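Local atomic coordinates of iron-containing alcohol dehydrogenase (PDB entry 3JZD), a protein that probably interconverts maleylacetate and 3-oxoadipate using NAD(H) or NADP(H), as a maleylacetate reductase of aromatic-compound breakdown. Residues A[161-165]-A[166-170]; A[299-302]-A[303-307]. All coordinates share one frame; numbering follows the deposited sequence.

Contact 1. Residues A[161-165]-A[166-170]. With NAD (nicotinamide-adenine-dinucleotide), chain E.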
loop_
_atom_site.group_PDB
_atom_site.type_symbol
_atom_site.label_atom_id
_atom_site.label_comp_id
_atom_site.label_asym_id
_atom_site.label_seq_id
_atom_site.Cartn_x
_atom_site.Cartn_y
_atom_site.Cartn_z
ATOM N N VAL A 161 -22.825 2.328 11.891
ATOM C CA VAL A 161 -23.343 2.254 13.270
ATOM C C VAL A 161 -24.585 1.340 13.351
ATOM O O VAL A 161 -24.686 0.525 14.239
ATOM C CB VAL A 161 -23.651 3.682 13.846
ATOM C CG1 VAL A 161 -24.576 3.616 15.106
ATOM C CG2 VAL A 161 -22.361 4.394 14.157
ATOM N N GLY A 162 -25.479 1.467 12.383
ATOM C CA GLY A 162 -26.672 0.666 12.328
ATOM C C GLY A 162 -26.469 -0.688 11.657
ATOM O O GLY A 162 -27.415 -1.414 11.497
ATOM N N LEU A 163 -25.249 -1.046 11.257
ATOM C CA LEU A 163 -25.010 -2.377 10.729
ATOM C C LEU A 163 -25.399 -3.289 11.916
ATOM O O LEU A 163 -24.862 -3.147 12.992
ATOM C CB LEU A 163 -23.552 -2.570 10.361
ATOM C CG LEU A 163 -23.184 -3.907 9.701
ATOM C CD1 LEU A 163 -23.937 -4.072 8.409
ATOM C CD2 LEU A 163 -21.685 -3.955 9.449
ATOM N N PRO A 164 -26.350 -4.206 11.731
ATOM C CA PRO A 164 -26.775 -5.022 12.878
ATOM C C PRO A 164 -25.650 -5.800 13.514
ATOM O O PRO A 164 -24.612 -6.064 12.884
ATOM C CB PRO A 164 -27.805 -5.982 12.293
ATOM C CG PRO A 164 -28.311 -5.311 11.056
ATOM C CD PRO A 164 -27.083 -4.546 10.509
ATOM N N ARG A 165 -25.879 -6.150 14.776
ATOM C CA ARG A 165 -24.909 -6.842 15.582
ATOM C C ARG A 165 -24.437 -8.150 14.920
ATOM O O ARG A 165 -23.270 -8.493 15.013
ATOM C CB ARG A 165 -25.505 -7.111 16.954
ATOM C CG ARG A 165 -24.536 -7.764 17.935
ATOM C CD ARG A 165 -25.173 -7.971 19.308
ATOM N NE ARG A 165 -25.676 -6.703 19.819
ATOM C CZ ARG A 165 -24.932 -5.735 20.346
ATOM N NH1 ARG A 165 -23.629 -5.880 20.477
ATOM N NH2 ARG A 165 -25.508 -4.623 20.773
ATOM N N GLY A 166 -25.331 -8.844 14.220
ATOM C CA GLY A 166 -24.962 -10.085 13.574
ATOM C C GLY A 166 -24.046 -9.905 12.358
ATOM O O GLY A 166 -22.931 -10.487 12.267
ATOM N N LEU A 167 -24.521 -9.135 11.400
ATOM C CA LEU A 167 -23.718 -8.876 10.205
ATOM C C LEU A 167 -22.403 -8.145 10.556
ATOM O O LEU A 167 -21.405 -8.347 9.875
ATOM C CB LEU A 167 -24.530 -8.136 9.145
ATOM C CG LEU A 167 -23.955 -7.959 7.746
ATOM C CD1 LEU A 167 -23.473 -9.327 7.200
ATOM C CD2 LEU A 167 -25.045 -7.239 6.810
ATOM N N SER A 168 -22.366 -7.382 11.652
ATOM C CA SER A 168 -21.134 -6.655 11.997
ATOM C C SER A 168 -20.051 -7.691 12.285
ATOM O O SER A 168 -18.886 -7.502 11.907
ATOM C CB SER A 168 -21.325 -5.718 13.190
ATOM O OG SER A 168 -22.259 -4.665 12.921
ATOM N N VAL A 169 -20.428 -8.787 12.951
ATOM C CA VAL A 169 -19.463 -9.854 13.257
ATOM C C VAL A 169 -19.123 -10.697 12.033
ATOM O O VAL A 169 -17.932 -10.873 11.697
ATOM C CB VAL A 169 -19.954 -10.776 14.407
ATOM C CG1 VAL A 169 -18.906 -11.840 14.766
ATOM C CG2 VAL A 169 -20.292 -9.936 15.660
ATOM N N THR A 170 -20.164 -11.161 11.346
ATOM C CA THR A 170 -19.992 -12.075 10.235
ATOM C C THR A 170 -19.324 -11.436 9.013
ATOM O O THR A 170 -18.445 -12.057 8.373
ATOM C CB THR A 170 -21.294 -12.810 9.883
ATOM O OG1 THR A 170 -22.265 -11.874 9.443
ATOM C CG2 THR A 170 -21.815 -13.647 11.099
HETATM P PA NAD E . -24.990 -7.343 1.312
HETATM O O1A NAD E . -24.467 -6.242 0.437
HETATM O O2A NAD E . -25.567 -8.387 0.458
HETATM O O5B NAD E . -25.900 -6.744 2.496
HETATM C C5B NAD E . -26.780 -7.588 3.234
HETATM C C4B NAD E . -27.903 -6.747 3.814
HETATM O O4B NAD E . -27.431 -5.847 4.797
HETATM C C3B NAD E . -28.545 -5.875 2.741
HETATM O O3B NAD E . -29.937 -5.854 2.878
HETATM C C2B NAD E . -28.046 -4.480 3.034
HETATM O O2B NAD E . -28.943 -3.488 2.594
HETATM C C1B NAD E . -27.898 -4.539 4.550
HETATM N N9A NAD E . -26.904 -3.590 5.051
HETATM C C8A NAD E . -25.635 -3.461 4.548
HETATM N N7A NAD E . -24.998 -2.525 5.270
HETATM C C5A NAD E . -25.819 -2.038 6.211
HETATM C C6A NAD E . -25.674 -1.032 7.177
HETATM N N6A NAD E . -24.499 -0.573 7.559
HETATM N N1A NAD E . -26.752 -0.731 7.973
HETATM C C2A NAD E . -27.945 -1.397 7.826
HETATM N N3A NAD E . -28.087 -2.397 6.881
HETATM C C4A NAD E . -27.040 -2.700 6.064
HETATM O O3 NAD E . -23.882 -8.072 2.228
HETATM P PN NAD E . -22.291 -8.112 1.985
HETATM O O1N NAD E . -21.852 -9.299 2.841
HETATM O O2N NAD E . -21.721 -6.759 2.145
HETATM O O5D NAD E . -22.067 -8.441 0.472
HETATM C C5D NAD E . -21.982 -9.767 0.040
HETATM C C4D NAD E . -22.119 -9.747 -1.469
HETATM O O4D NAD E . -21.001 -9.062 -1.977
HETATM C C3D NAD E . -22.071 -11.139 -2.069
HETATM O O3D NAD E . -22.734 -11.104 -3.296
HETATM C C2D NAD E . -20.605 -11.355 -2.271
HETATM O O2D NAD E . -20.341 -12.380 -3.196
HETATM C C1D NAD E . -20.207 -9.953 -2.739
HETATM N N1N NAD E . -18.764 -9.714 -2.568
HETATM C C2N NAD E . -18.012 -9.506 -3.695
HETATM C C3N NAD E . -16.649 -9.269 -3.592
HETATM C C7N NAD E . -15.833 -8.947 -4.825
HETATM O O7N NAD E . -14.474 -8.655 -4.700
HETATM N N7N NAD E . -16.370 -8.888 -6.029
HETATM C C4N NAD E . -16.055 -9.242 -2.320
HETATM C C5N NAD E . -16.829 -9.445 -1.183
HETATM C C6N NAD E . -18.203 -9.658 -1.319
#

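Contact 2. Residues A[299-302]-A[303-307]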
loop_
_atom_site.group_PDB
_atom_site.type_symbol
_atom_site.label_atom_id
_atom_site.label_comp_id
_atom_site.label_asym_id
_atom_site.label_seq_id
_atom_site.Cartn_x
_atom_site.Cartn_y
_atom_site.Cartn_z
ATOM N N PHE A 299 -12.779 -19.328 15.396
ATOM C CA PHE A 299 -14.017 -19.956 15.796
ATOM C C PHE A 299 -14.547 -19.249 17.033
ATOM O O PHE A 299 -15.702 -18.849 17.056
ATOM C CB PHE A 299 -13.794 -21.408 16.126
ATOM C CG PHE A 299 -15.023 -22.118 16.551
ATOM C CD1 PHE A 299 -15.430 -22.088 17.879
ATOM C CD2 PHE A 299 -15.759 -22.857 15.647
ATOM C CE1 PHE A 299 -16.587 -22.785 18.307
ATOM C CE2 PHE A 299 -16.914 -23.565 16.082
ATOM C CZ PHE A 299 -17.316 -23.512 17.396
ATOM N N ASP A 300 -13.697 -19.102 18.044
ATOM C CA ASP A 300 -14.094 -18.413 19.283
ATOM C C ASP A 300 -14.491 -16.962 19.047
ATOM O O ASP A 300 -15.381 -16.450 19.720
ATOM C CB ASP A 300 -12.981 -18.411 20.347
ATOM C CG ASP A 300 -12.694 -19.758 20.910
ATOM O OD1 ASP A 300 -13.483 -20.701 20.671
ATOM O OD2 ASP A 300 -11.634 -19.898 21.583
ATOM N N LEU A 301 -13.821 -16.280 18.131
ATOM C CA LEU A 301 -14.143 -14.873 17.858
ATOM C C LEU A 301 -15.574 -14.755 17.329
ATOM O O LEU A 301 -16.312 -13.781 17.642
ATOM C CB LEU A 301 -13.169 -14.304 16.819
ATOM C CG LEU A 301 -13.113 -12.810 16.516
ATOM C CD1 LEU A 301 -12.828 -12.077 17.822
ATOM C CD2 LEU A 301 -12.014 -12.578 15.461
ATOM N N ALA A 302 -15.988 -15.768 16.554
ATOM C CA ALA A 302 -17.346 -15.791 16.021
ATOM C C ALA A 302 -18.306 -16.153 17.131
ATOM O O ALA A 302 -19.293 -15.451 17.371
ATOM C CB ALA A 302 -17.502 -16.820 14.866
ATOM N N GLN A 303 -18.011 -17.266 17.792
ATOM C CA GLN A 303 -18.919 -17.798 18.784
ATOM C C GLN A 303 -19.204 -16.896 19.984
ATOM O O GLN A 303 -20.352 -16.725 20.365
ATOM C CB GLN A 303 -18.433 -19.122 19.311
ATOM C CG GLN A 303 -19.632 -19.845 19.928
ATOM C CD GLN A 303 -19.260 -21.057 20.670
ATOM O OE1 GLN A 303 -18.269 -21.065 21.397
ATOM N NE2 GLN A 303 -20.078 -22.098 20.544
ATOM N N ARG A 304 -18.145 -16.319 20.544
ATOM C CA ARG A 304 -18.213 -15.427 21.683
ATOM C C ARG A 304 -19.079 -14.192 21.400
ATOM O O ARG A 304 -19.636 -13.604 22.321
ATOM C CB ARG A 304 -16.780 -14.987 22.013
ATOM C CG ARG A 304 -16.609 -13.944 23.096
ATOM C CD ARG A 304 -15.089 -13.486 23.239
ATOM N NE ARG A 304 -14.143 -14.601 23.462
ATOM C CZ ARG A 304 -13.161 -15.014 22.633
ATOM N NH1 ARG A 304 -12.867 -14.383 21.448
ATOM N NH2 ARG A 304 -12.429 -16.070 23.034
ATOM N N HIS A 305 -19.213 -13.801 20.142
ATOM C CA HIS A 305 -19.965 -12.603 19.828
ATOM C C HIS A 305 -21.241 -12.891 19.072
ATOM O O HIS A 305 -21.666 -12.092 18.268
ATOM C CB HIS A 305 -19.096 -11.598 19.083
ATOM C CG HIS A 305 -17.832 -11.297 19.807
ATOM N ND1 HIS A 305 -16.639 -11.886 19.472
ATOM C CD2 HIS A 305 -17.595 -10.567 20.920
ATOM C CE1 HIS A 305 -15.705 -11.492 20.318
ATOM N NE2 HIS A 305 -16.258 -10.693 21.207
ATOM N N GLY A 306 -21.829 -14.052 19.332
ATOM C CA GLY A 306 -23.142 -14.367 18.803
ATOM C C GLY A 306 -23.314 -14.776 17.355
ATOM O O GLY A 306 -24.431 -14.909 16.921
ATOM N N ALA A 307 -22.246 -14.989 16.599
ATOM C CA ALA A 307 -22.438 -15.436 15.223
ATOM C C ALA A 307 -22.704 -16.951 15.217
ATOM O O ALA A 307 -22.244 -17.663 16.103
ATOM C CB ALA A 307 -21.219 -15.169 14.396
HETATM O O HOH W 1 -9.938 -17.554 21.893
#

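Contact 1. Residues A[161-165]-A[166-170]
Ser168 turns back on the start of its own helix and grips the carbonyl of Pro164 twice. Its OG donates to Pro164 O at 2.7 Å, coming from above the carbonyl plane, while Ser168 N reaches the same Pro164 O at 2.9 Å from almost straight ahead. With OG swung beside its own backbone N (chi1 -64°), the hydroxyl can share the acceptor with the amide. Pro164, at the N-cap, suits its place because its ring restrains phi and it has no N-H to satisfy where the helix begins.

Leu163 is the tightly packed residue. Its CG rests 3.4 Å from Ser168 OG on one side, while its CD1, turned to the nucleotide, lies over a face of the adenine, 3.5 Å from NAD C5A, a CH-pi type of contact. The same Leu163 CD1 packs against Leu167 CD2 at 3.7 Å, and Leu167 CD2 approaches the ribose oxygen NAD O4B at 3.4 Å. Branched, apolar leucines are well shaped to fill this wall of the NAD pocket. Pro164, Arg165 and Gly166 lie on the loose, exposed side: the CB of Arg165 heads away from the turn, and Gly166 adds no side chain there.

The ten residues join the loop that follows strand 152-155 to the first turn of helix 165-182. Arg220, on helix 217-236, hydrogen-bonds both Ser168 OG and Leu163 O, tying down the loop. Helix 257-272 meets Leu167 through Ala258, and Phe211, on helix 190-212, forms a cation-pi pair with Arg165, whose chain bends at chi3.

Contact 2. Residues A[299-302]-A[303-307]
The ring of His305 is swung beside its own backbone N (chi1 -54°), which carries ND1 back to Leu301 O, one turn earlier; Arg304, by contrast, runs out straight and then bends at chi3 (-55°), folding its guanidinium over Asp300. His305 ND1 donates to Leu301 O over 2.7 Å, nearly straight at 169°, with the acceptor in the plane of the ring and the donor on a carbonyl lone pair. The imidazole thus takes the place of the residue's own backbone N-H, which is drawn to Ala302 O, while its CE1 lies 3.9 Å from Leu301 CD1.

Arg304 brings one guanidinium face over Asp300 O, and its NH2 passes 3.6 Å from Asp300 CB. Guanidinium and carboxylate are steeply inclined to one another, and their link is indirect: one water donates to Asp300 OD2 and accepts from Arg304 NH2. The salt bridge of Asp300 goes instead to Arg356.

The helix stops in a Schellman motif. Ala302 O accepts from His305 N and, at 3.1 Å, from Ala307 N, which reach it from opposite faces of its carbonyl plane. Gly306 N returns to Gln303 O at 3.2 Å, and Gly306 is the C-prime residue, in the positive-phi conformation that glycine adopts readily. Small Ala302 and Ala307 let their CB atoms approach to 4.1 Å where the chain leaves the helix.

This C-terminal end of helix 294-304 is wedged among three helices: 165-182 meets Leu301 and Ala302 through Ile176 and Leu173, Phe211 of 190-212 pairs edge-to-face with the His305 ring, and 257-272 presents Pro266 to Phe299 and Thr262 to both alanines.

Contact 1 begins a helix and contact 2 ends one, and the two turns, with centres about 13 Å apart, pack directly together. Val169 CG2 of 161-170 lies 3.7 Å from His305 O of 299-307, and Thr170 CG2 is likewise 3.7 Å from Ala307 CB. They also share neighbours: Phe211 receives both Arg165 and His305, while Thr262 touches Thr170, Ala302 and Ala307. Their relation to the cofactor differs. Contact 1 forms part of the NAD pocket, with the Leu163 side chain about 4 Å from that of Thr122, whereas the Ala307 side chain of contact 2 remains about 13 Å from NAD, behind the pocket-lining helix.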